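Local coordinates for nucleoporin NUP82 (Saccharomyces cerevisiae, PDB 3PBP), which serves as a structural component of the nuclear pore complex, seen here through its N-terminal domain, which interacts with nucleoporin NUP116, at residues L225-N228 with K229-M233; S239-D242 with V243-R247; L327-D330 with L331-S334. The protein carries 1 engineered substitution. All blocks are in the same frame, centred on the assembly; numbering follows the deposited sequence.

Contact 1: residues L225-N228 with K229-M233; sequences LILN and KSLVM
K229 climbs back over the carbonyl of L225 one helical turn earlier. Its CB and CG each lie 3.6 Å from L225 O, and CD, still beside that oxygen, also meets the branch point of the leucine, with K229 CD to L225 CG at 4.0 Å. The two side chains cross obliquely, so the lysine lays methylene against leucine instead of running parallel to it. A bend at chi3 (61°) then turns CE and NZ off this apolar neighbour, and NZ finishes in a weak ion pair with E332. Lysine suits the place because its stem is greasy and its end charged. Beneath it, K229 N donates to L225 O at 3.0 Å.

This is the i to i+4 pattern of an alpha helix, here 220-235, which packs against helix 243-262 through I226, L227 and S230. S230 shows how a small polar residue fits such a buried face: its hydroxyl, anti to the carbonyl carbon (chi1 -71°), folds back and donates to I226 O, with S230 OG to I226 O at 2.7 Å and nearly along the C=O axis. The same oxygen takes S230 N from above its plane, while S230 OG accepts from Q252 NE2 of helix 243-262. Replacing S230 by alanine removes the hydroxyl, and Q252 NE2 would probably lose this acceptor while I226 O would lose one of these two donors.

Farther round the helix, L227 CG and L231 CD1 approach to 4.5 Å. V232 N bonds to N228 O at 2.9 Å, and N228, K229, L231 and V232 pack on the chain of another protein.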
loop_
_atom_site.group_PDB
_atom_site.type_symbol
_atom_site.label_atom_id
_atom_site.label_comp_id
_atom_site.label_asym_id
_atom_site.label_seq_id
_atom_site.Cartn_x
_atom_site.Cartn_y
_atom_site.Cartn_z
ATOM N N LEU A 225 -3.600 -15.951 16.927
ATOM C CA LEU A 225 -2.333 -15.921 16.229
ATOM C C LEU A 225 -1.640 -14.572 16.461
ATOM O O LEU A 225 -0.460 -14.541 16.812
ATOM C CB LEU A 225 -2.512 -16.177 14.726
ATOM C CG LEU A 225 -1.186 -16.063 13.965
ATOM C CD1 LEU A 225 -0.223 -17.117 14.477
ATOM C CD2 LEU A 225 -1.414 -16.215 12.481
ATOM N N ILE A 226 -2.341 -13.453 16.296
ATOM C CA ILE A 226 -1.642 -12.187 16.509
ATOM C C ILE A 226 -1.374 -11.883 17.975
ATOM O O ILE A 226 -0.528 -11.046 18.304
ATOM C CB ILE A 226 -2.345 -10.963 15.871
ATOM C CG1 ILE A 226 -1.369 -9.779 15.941
ATOM C CG2 ILE A 226 -3.649 -10.652 16.589
ATOM C CD1 ILE A 226 -1.624 -8.667 14.971
ATOM N N LEU A 227 -2.093 -12.555 18.863
ATOM C CA LEU A 227 -1.863 -12.343 20.281
ATOM C C LEU A 227 -0.548 -13.049 20.623
ATOM O O LEU A 227 0.330 -12.478 21.266
ATOM C CB LEU A 227 -3.014 -12.915 21.108
ATOM C CG LEU A 227 -2.840 -12.756 22.620
ATOM C CD1 LEU A 227 -2.604 -11.276 22.970
ATOM C CD2 LEU A 227 -4.079 -13.298 23.311
ATOM N N ASN A 228 -0.408 -14.289 20.168
ATOM C CA ASN A 228 0.813 -15.041 20.410
ATOM C C ASN A 228 2.026 -14.390 19.753
ATOM O O ASN A 228 3.082 -14.310 20.364
ATOM C CB ASN A 228 0.684 -16.481 19.910
ATOM C CG ASN A 228 -0.223 -17.324 20.787
ATOM O OD1 ASN A 228 -0.208 -17.186 22.007
ATOM N ND2 ASN A 228 -1.004 -18.216 20.173
ATOM N N LYS A 229 1.900 -13.944 18.504
ATOM C CA LYS A 229 3.031 -13.286 17.847
ATOM C C LYS A 229 3.421 -12.066 18.692
ATOM O O LYS A 229 4.610 -11.761 18.858
ATOM C CB LYS A 229 2.670 -12.847 16.411
ATOM C CG LYS A 229 2.807 -13.945 15.356
ATOM C CD LYS A 229 1.983 -13.674 14.111
ATOM C CE LYS A 229 2.388 -12.404 13.431
ATOM N NZ LYS A 229 1.613 -12.171 12.175
ATOM N N SER A 230 2.411 -11.388 19.237
ATOM C CA SER A 230 2.635 -10.210 20.057
ATOM C C SER A 230 3.376 -10.559 21.344
ATOM O O SER A 230 4.218 -9.792 21.812
ATOM C CB SER A 230 1.298 -9.527 20.381
ATOM O OG SER A 230 0.739 -8.899 19.235
ATOM N N LEU A 231 3.058 -11.717 21.918
ATOM C CA LEU A 231 3.712 -12.157 23.146
ATOM C C LEU A 231 5.139 -12.594 22.886
ATOM O O LEU A 231 6.005 -12.386 23.710
ATOM C CB LEU A 231 2.936 -13.307 23.804
ATOM C CG LEU A 231 1.649 -12.864 24.506
ATOM C CD1 LEU A 231 0.787 -14.075 24.843
ATOM C CD2 LEU A 231 2.007 -12.064 25.753
ATOM N N VAL A 232 5.389 -13.198 21.736
ATOM C CA VAL A 232 6.736 -13.649 21.408
ATOM C C VAL A 232 7.687 -12.473 21.259
ATOM O O VAL A 232 8.853 -12.564 21.603
ATOM C CB VAL A 232 6.756 -14.479 20.107
ATOM C CG1 VAL A 232 8.173 -14.831 19.740
ATOM C CG2 VAL A 232 5.947 -15.744 20.290
HETATM N N MSE A 233 7.185 -11.357 20.756
HETATM C CA MSE A 233 8.020 -10.181 20.569
HETATM C C MSE A 233 8.237 -9.423 21.855
HETATM O O MSE A 233 9.274 -8.798 22.046
HETATM C CB MSE A 233 7.384 -9.244 19.572
HETATM C CG MSE A 233 7.203 -9.860 18.232
HETATM SE SE MSE A 233 6.801 -8.451 17.023
HETATM C CE MSE A 233 8.589 -8.180 16.284
#

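Contact 2: residues S239-D242 with V243-R247; sequences STTD and VIVKR
D242 reaches over the first turn of helix 243-262, whose leading N-H groups have no preceding turn to bond to. With CG anti to the backbone N (chi1 174°), its carboxylate is brought to those amides, and OD1 accepts from both I244 N and V245 N. The I244 bond is modelled too short for its length to be trusted; that from V245 N to D242 OD1 is weak, at 3.3 Å. The backbone of D242 serves as well: K246 N donates to D242 O at 3.0 Å, nearly straight at 168°. An aspartate fits because its short side chain can reach these amides, and its negative charge would probably be favoured at the positive end of the helix dipole.

K246 runs back across T241, with K246 CE 4.0 Å from T241 CB, and its NZ is held by the carbonyl oxygen of D238. The carboxylate of D238 in turn takes T241 N, fixing the loop before the cap. T241 CG2 approaches V245 CG1 to 4.2 Å, a methyl contact beside the polar turn. Such a carboxylate, set just before a helix and turned onto its first amides, is characteristic of an aspartate N-cap.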
loop_
_atom_site.group_PDB
_atom_site.type_symbol
_atom_site.label_atom_id
_atom_site.label_comp_id
_atom_site.label_asym_id
_atom_site.label_seq_id
_atom_site.Cartn_x
_atom_site.Cartn_y
_atom_site.Cartn_z
ATOM N N SER A 239 17.541 -4.908 26.560
ATOM C CA SER A 239 17.931 -3.497 26.709
ATOM C C SER A 239 18.640 -2.828 25.523
ATOM O O SER A 239 18.619 -1.597 25.403
ATOM C CB SER A 239 18.786 -3.306 27.967
ATOM O OG SER A 239 18.987 -1.926 28.242
ATOM N N THR A 240 19.288 -3.609 24.662
ATOM C CA THR A 240 19.929 -3.007 23.497
ATOM C C THR A 240 18.789 -2.565 22.590
ATOM O O THR A 240 18.902 -1.555 21.898
ATOM C CB THR A 240 20.833 -3.999 22.732
ATOM O OG1 THR A 240 21.991 -4.304 23.526
ATOM C CG2 THR A 240 21.280 -3.392 21.397
ATOM N N THR A 241 17.693 -3.328 22.609
ATOM C CA THR A 241 16.522 -2.990 21.812
ATOM C C THR A 241 16.371 -1.459 21.759
ATOM O O THR A 241 16.510 -0.760 22.772
ATOM C CB THR A 241 15.219 -3.605 22.418
ATOM O OG1 THR A 241 15.309 -5.035 22.415
ATOM C CG2 THR A 241 13.994 -3.188 21.614
ATOM N N ASP A 242 16.122 -0.951 20.557
ATOM C CA ASP A 242 15.917 0.470 20.318
ATOM C C ASP A 242 14.726 0.941 21.154
ATOM O O ASP A 242 13.743 0.229 21.292
ATOM C CB ASP A 242 15.615 0.672 18.833
ATOM C CG ASP A 242 15.235 2.095 18.495
ATOM O OD1 ASP A 242 14.387 2.683 19.193
ATOM O OD2 ASP A 242 15.781 2.625 17.512
ATOM N N VAL A 243 14.795 2.145 21.697
ATOM C CA VAL A 243 13.699 2.655 22.518
ATOM C C VAL A 243 12.393 2.835 21.754
ATOM O O VAL A 243 11.320 2.539 22.282
ATOM C CB VAL A 243 14.074 3.999 23.178
ATOM C CG1 VAL A 243 12.904 4.533 23.986
ATOM C CG2 VAL A 243 15.281 3.805 24.075
ATOM N N ILE A 244 12.481 3.339 20.526
ATOM C CA ILE A 244 11.298 3.535 19.690
ATOM C C ILE A 244 10.619 2.186 19.375
ATOM O O ILE A 244 9.386 2.087 19.410
ATOM C CB ILE A 244 11.670 4.260 18.383
ATOM C CG1 ILE A 244 12.145 5.676 18.716
ATOM C CG2 ILE A 244 10.476 4.298 17.433
ATOM C CD1 ILE A 244 12.622 6.477 17.527
ATOM N N VAL A 245 11.425 1.159 19.086
ATOM C CA VAL A 245 10.917 -0.181 18.803
ATOM C C VAL A 245 10.221 -0.749 20.040
ATOM O O VAL A 245 9.093 -1.250 19.961
ATOM C CB VAL A 245 12.055 -1.147 18.409
ATOM C CG1 VAL A 245 11.526 -2.577 18.317
ATOM C CG2 VAL A 245 12.640 -0.736 17.095
ATOM N N LYS A 246 10.909 -0.671 21.175
ATOM C CA LYS A 246 10.395 -1.163 22.445
ATOM C C LYS A 246 9.016 -0.568 22.725
ATOM O O LYS A 246 8.100 -1.253 23.208
ATOM C CB LYS A 246 11.362 -0.777 23.562
ATOM C CG LYS A 246 11.591 -1.857 24.612
ATOM C CD LYS A 246 12.723 -1.455 25.541
ATOM C CE LYS A 246 13.580 -2.641 25.910
ATOM N NZ LYS A 246 14.976 -2.185 26.181
ATOM N N ARG A 247 8.871 0.714 22.418
ATOM C CA ARG A 247 7.607 1.391 22.635
ATOM C C ARG A 247 6.493 0.762 21.781
ATOM O O ARG A 247 5.409 0.427 22.289
ATOM C CB ARG A 247 7.752 2.872 22.301
ATOM C CG ARG A 247 6.512 3.657 22.606
ATOM C CD ARG A 247 6.655 5.093 22.210
ATOM N NE ARG A 247 5.350 5.736 22.251
ATOM C CZ ARG A 247 4.790 6.339 21.214
ATOM N NH1 ARG A 247 5.436 6.383 20.052
ATOM N NH2 ARG A 247 3.582 6.882 21.338
#

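Contact 3: residues L327-D330 with L331-S334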
loop_
_atom_site.group_PDB
_atom_site.type_symbol
_atom_site.label_atom_id
_atom_site.label_comp_id
_atom_site.label_asym_id
_atom_site.label_seq_id
_atom_site.Cartn_x
_atom_site.Cartn_y
_atom_site.Cartn_z
ATOM N N LEU A 327 8.882 -12.511 -3.635
ATOM C CA LEU A 327 9.526 -12.193 -2.370
ATOM C C LEU A 327 8.897 -12.897 -1.176
ATOM O O LEU A 327 7.750 -13.317 -1.231
ATOM C CB LEU A 327 9.470 -10.685 -2.150
ATOM C CG LEU A 327 9.827 -9.817 -3.356
ATOM C CD1 LEU A 327 9.567 -8.335 -3.031
ATOM C CD2 LEU A 327 11.266 -10.061 -3.731
ATOM N N PHE A 328 9.670 -12.997 -0.096
ATOM C CA PHE A 328 9.250 -13.631 1.148
ATOM C C PHE A 328 9.666 -12.773 2.358
ATOM O O PHE A 328 10.830 -12.395 2.486
ATOM C CB PHE A 328 9.892 -15.014 1.247
ATOM C CG PHE A 328 9.650 -15.701 2.555
ATOM C CD1 PHE A 328 8.392 -16.240 2.859
ATOM C CD2 PHE A 328 10.672 -15.804 3.493
ATOM C CE1 PHE A 328 8.163 -16.875 4.089
ATOM C CE2 PHE A 328 10.457 -16.430 4.713
ATOM C CZ PHE A 328 9.200 -16.968 5.016
ATOM N N LYS A 329 8.713 -12.469 3.238
ATOM C CA LYS A 329 8.974 -11.659 4.435
ATOM C C LYS A 329 9.458 -12.534 5.598
ATOM O O LYS A 329 8.667 -13.260 6.203
ATOM C CB LYS A 329 7.700 -10.913 4.825
ATOM C CG LYS A 329 7.742 -10.182 6.130
ATOM C CD LYS A 329 6.472 -9.372 6.260
ATOM C CE LYS A 329 6.079 -9.136 7.710
ATOM N NZ LYS A 329 5.605 -10.362 8.430
ATOM N N ASP A 330 10.759 -12.455 5.895
ATOM C CA ASP A 330 11.383 -13.246 6.947
ATOM C C ASP A 330 11.311 -12.689 8.357
ATOM O O ASP A 330 11.357 -13.454 9.323
ATOM C CB ASP A 330 12.856 -13.514 6.624
ATOM C CG ASP A 330 13.682 -12.236 6.484
ATOM O OD1 ASP A 330 14.859 -12.215 6.937
ATOM O OD2 ASP A 330 13.170 -11.253 5.904
ATOM N N LEU A 331 11.219 -11.369 8.498
ATOM C CA LEU A 331 11.154 -10.790 9.832
ATOM C C LEU A 331 9.740 -10.418 10.226
ATOM O O LEU A 331 8.901 -10.135 9.372
ATOM C CB LEU A 331 12.061 -9.576 9.917
ATOM C CG LEU A 331 13.505 -9.920 9.558
ATOM C CD1 LEU A 331 14.402 -8.743 9.893
ATOM C CD2 LEU A 331 13.940 -11.151 10.319
ATOM N N GLU A 332 9.463 -10.446 11.520
ATOM C CA GLU A 332 8.134 -10.095 11.999
ATOM C C GLU A 332 8.067 -8.583 12.262
ATOM O O GLU A 332 8.874 -8.030 13.030
ATOM C CB GLU A 332 7.828 -10.868 13.281
ATOM C CG GLU A 332 6.397 -10.749 13.762
ATOM C CD GLU A 332 5.394 -11.257 12.751
ATOM O OE1 GLU A 332 5.548 -12.409 12.289
ATOM O OE2 GLU A 332 4.451 -10.503 12.425
HETATM N N MSE A 333 7.125 -7.908 11.614
HETATM C CA MSE A 333 6.988 -6.477 11.812
HETATM C C MSE A 333 6.293 -6.209 13.131
HETATM O O MSE A 333 5.630 -7.080 13.701
HETATM C CB MSE A 333 6.123 -5.844 10.729
HETATM C CG MSE A 333 6.620 -5.942 9.303
HETATM SE SE MSE A 333 5.177 -5.346 8.078
HETATM C CE MSE A 333 5.242 -3.435 8.465
ATOM N N SER A 334 6.447 -4.981 13.607
ATOM C CA SER A 334 5.783 -4.550 14.818
ATOM C C SER A 334 4.853 -3.456 14.333
ATOM O O SER A 334 5.132 -2.772 13.338
ATOM C CB SER A 334 6.767 -3.959 15.817
ATOM O OG SER A 334 7.233 -2.689 15.381
#
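K329 and D330 are the residues of 327-330 whose side chains meet the loop that follows. K329 comes first. It passes beside the carbonyl of L331: K329 CG and CE both lie 3.4 Å from L331 O. A bend at chi4 (-70°) brings NZ round to the same oxygen, where K329 NZ to L331 O, also 3.4 Å, is a weak hydrogen bond. Farther out, K329 NZ is 4.2 Å from E332 OE2, too long for a salt bridge, though the opposite charges should still attract; that glutamate oxygen also faces K229 of helix 220-235. The lysine stem also crosses M333 at about a right angle, with K329 CE 3.6 Å from M333 CG and the selenium of this selenomethionine close by. A long aliphatic stem with a charged end suits a site that has both an apolar neighbour and polar oxygens.

D330 is next, and its CG sits between the backbone N and the carbonyl carbon (chi1 60°). This sets the carboxylate alongside L331, pointing the same way, with D330 OD1 3.7 Å from L331 CG; its polar partner is the hydroxyl of S347, which bonds to OD2. L331 CD2 packs back over the D330 carbonyl, at 3.6 Å from D330 O. L331 also touches N345 and a basic side chain on the chain of another protein.

The strand 323-329 lies between 313-319 and 347-355 in its sheet, and the loop leads from it past Y209 and F285, which touch M333, to helix 243-262, where S334 meets N248 and Q252.

Overall arrangement
The three contacts follow one another along the chain without overlap, all on the same side of its centre. Contact 1 is on helix 220-235 and contact 2 opens helix 243-262, the next helix; their centres are about 17 Å apart and they do not touch. Contact 3 runs off the central strand, 323-329, of a five-stranded sheet, its centre about 14 Å from that of contact 1, which it touches through the lysine-glutamate pair and M233. Contacts 2 and 3 stay apart, nearest atoms about 5 Å. Helix 220-235 is thereby tied to the loop leaving the sheet of this beta-propeller domain, and S334 farther along meets helix 243-262. Contacts 1 and 3 also face another protein chain.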